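PDB 6HFZ: GDSL-like protein from Roseburia intestinalis L1-82, which removes acetyl groups from acetylated mannans, acting as a two-domain carbohydrate esterase of a commensal gut bacterium. Local coordinates for residues V143-G148 with E186-D191. Sequence-based numbering, arbitrary orientation.
Sequences VFYNNG and EITPDD
Phe144 meets 186-191 through its backbone: its CA lies 3.6 Å from the carbonyl O of Asp191. One residue on, Tyr145 makes the hydrogen bond that joins the two loops, its N reaching Asp191 O at 2.8 Å. The N-H points almost straight at the oxygen (177°) and approaches in the carbonyl plane. With CG anti to the carbonyl carbon (chi1 -67°), the Tyr145 ring is carried toward 186-191, where Ile187 CD1 sits over one face in a CH-pi contact, 4.3 Å from the ring centroid and displaced toward the rim on the CE1 side. Thr188 CG2 comes up obliquely to Tyr145 CD2 at 4.0 Å, and Ile173 and Val177 of helix 173-178 also pack on this ring. Asn146 lies across Asp191, its CB 3.8 Å from Asp191 OD2, with amide and carboxylate planes only 17° apart but no bond between them. The other carboxylate oxygen, OD1, is engaged by Arg185 NH1 in a salt bridge and by Asn184 ND2, which also binds Tyr145 O. Shortening Asp191 to an alanine is likely to leave Arg185 without this charge partner and open a gap beside Asn146, though the backbone bond could remain. Within 186-191, Thr188 OG1 receives weak bonds from the N atoms of Asp190 and Asp191. It is also bonded to His193 O, while Asp190 OD2 holds His193 ND1, consistent with the Ser-His-Asp triad of SGNH hydrolases, in which Ser41 would be the nucleophile. Chemically, then, one straight backbone bond and an apolar patch around Tyr145 join the loop after strand 136-141 to the one bearing the probable triad acid, while the charge of Asp191 is answered by its own loop.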
loop_
_atom_site.group_PDB
_atom_site.type_symbol
_atom_site.label_atom_id
_atom_site.label_comp_id
_atom_site.label_asym_id
_atom_site.label_seq_id
_atom_site.Cartn_x
_atom_site.Cartn_y
_atom_site.Cartn_z
ATOM N N VAL A 143 9.247 8.550 -6.961
ATOM C CA VAL A 143 10.667 8.632 -6.667
ATOM C C VAL A 143 10.864 9.636 -5.517
ATOM O O VAL A 143 10.108 10.612 -5.396
ATOM C CB VAL A 143 11.420 9.032 -7.961
ATOM C CG1 VAL A 143 11.082 10.474 -8.353
ATOM C CG2 VAL A 143 12.924 8.839 -7.865
ATOM N N PHE A 144 11.923 9.449 -4.722
ATOM C CA PHE A 144 12.391 10.412 -3.756
ATOM C C PHE A 144 13.191 11.493 -4.505
ATOM O O PHE A 144 14.101 11.151 -5.247
ATOM C CB PHE A 144 13.284 9.708 -2.731
ATOM C CG PHE A 144 12.538 8.994 -1.643
ATOM C CD1 PHE A 144 12.167 9.684 -0.501
ATOM C CD2 PHE A 144 12.173 7.667 -1.780
ATOM C CE1 PHE A 144 11.498 9.039 0.522
ATOM C CE2 PHE A 144 11.481 7.030 -0.760
ATOM C CZ PHE A 144 11.142 7.720 0.375
ATOM N N TYR A 145 12.883 12.784 -4.281
ATOM C CA TYR A 145 13.545 13.876 -5.038
ATOM C C TYR A 145 14.837 14.367 -4.356
ATOM O O TYR A 145 15.583 15.185 -4.953
ATOM C CB TYR A 145 12.546 14.990 -5.351
ATOM C CG TYR A 145 11.479 14.555 -6.310
ATOM C CD1 TYR A 145 11.759 14.395 -7.651
ATOM C CD2 TYR A 145 10.232 14.137 -5.861
ATOM C CE1 TYR A 145 10.803 13.934 -8.550
ATOM C CE2 TYR A 145 9.286 13.637 -6.736
ATOM C CZ TYR A 145 9.569 13.530 -8.089
ATOM O OH TYR A 145 8.632 13.037 -8.974
ATOM N N ASN A 146 15.075 13.939 -3.119
ATOM C CA ASN A 146 16.293 14.319 -2.415
ATOM C C ASN A 146 17.503 13.554 -2.968
ATOM O O ASN A 146 18.617 14.120 -2.986
ATOM C CB ASN A 146 16.226 14.072 -0.916
ATOM C CG ASN A 146 15.805 12.665 -0.573
ATOM O OD1 ASN A 146 14.787 12.203 -1.058
ATOM N ND2 ASN A 146 16.561 11.973 0.270
ATOM N N ASN A 147 17.286 12.312 -3.404
ATOM C CA ASN A 147 18.411 11.446 -3.841
ATOM C C ASN A 147 18.134 10.576 -5.073
ATOM O O ASN A 147 19.029 9.801 -5.450
ATOM C CB ASN A 147 18.874 10.591 -2.655
ATOM C CG ASN A 147 17.796 9.655 -2.185
ATOM O OD1 ASN A 147 16.743 9.575 -2.798
ATOM N ND2 ASN A 147 18.043 8.969 -1.094
ATOM N N GLY A 148 16.930 10.599 -5.668
ATOM C CA GLY A 148 16.653 9.786 -6.837
ATOM C C GLY A 148 16.195 8.358 -6.528
ATOM O O GLY A 148 16.093 7.573 -7.441
ATOM N N GLU A 186 9.475 23.640 -6.132
ATOM C CA GLU A 186 8.447 23.901 -7.114
ATOM C C GLU A 186 7.442 22.759 -7.205
ATOM O O GLU A 186 6.296 23.007 -7.615
ATOM C CB GLU A 186 9.047 24.156 -8.496
ATOM C CG GLU A 186 9.954 25.371 -8.493
ATOM C CD GLU A 186 10.473 25.755 -9.861
ATOM O OE1 GLU A 186 11.285 24.978 -10.429
ATOM O OE2 GLU A 186 10.071 26.846 -10.348
ATOM N N ILE A 187 7.862 21.521 -6.883
ATOM C CA ILE A 187 6.962 20.374 -7.045
ATOM C C ILE A 187 6.778 19.542 -5.777
ATOM O O ILE A 187 5.909 18.676 -5.814
ATOM C CB ILE A 187 7.423 19.444 -8.178
ATOM C CG1 ILE A 187 8.807 18.862 -7.888
ATOM C CG2 ILE A 187 7.299 20.139 -9.522
ATOM C CD1 ILE A 187 9.181 17.725 -8.861
ATOM N N THR A 188 7.556 19.783 -4.713
ATOM C CA THR A 188 7.357 19.023 -3.487
ATOM C C THR A 188 7.930 19.796 -2.311
ATOM O O THR A 188 9.056 20.292 -2.368
ATOM C CB THR A 188 7.991 17.629 -3.594
ATOM O OG1 THR A 188 7.917 17.099 -2.272
ATOM C CG2 THR A 188 9.428 17.655 -4.050
ATOM N N PRO A 189 7.169 19.937 -1.195
ATOM C CA PRO A 189 7.701 20.592 -0.004
ATOM C C PRO A 189 8.666 19.761 0.841
ATOM O O PRO A 189 9.369 20.360 1.647
ATOM C CB PRO A 189 6.462 20.933 0.836
ATOM C CG PRO A 189 5.427 19.941 0.373
ATOM C CD PRO A 189 5.744 19.607 -1.070
ATOM N N ASP A 190 8.723 18.430 0.643
ATOM C CA ASP A 190 9.482 17.566 1.509
ATOM C C ASP A 190 10.271 16.491 0.753
ATOM O O ASP A 190 10.773 15.613 1.404
ATOM C CB ASP A 190 8.603 16.866 2.541
ATOM C CG ASP A 190 7.499 16.004 1.951
ATOM O OD1 ASP A 190 7.537 15.712 0.751
ATOM O OD2 ASP A 190 6.552 15.746 2.684
ATOM N N ASP A 191 10.317 16.573 -0.581
ATOM C CA ASP A 191 11.084 15.687 -1.460
ATOM C C ASP A 191 10.443 14.309 -1.589
ATOM O O ASP A 191 11.008 13.431 -2.245
ATOM C CB ASP A 191 12.518 15.569 -0.991
ATOM C CG ASP A 191 13.251 16.861 -1.218
ATOM O OD1 ASP A 191 12.917 17.577 -2.210
ATOM O OD2 ASP A 191 14.090 17.173 -0.376
#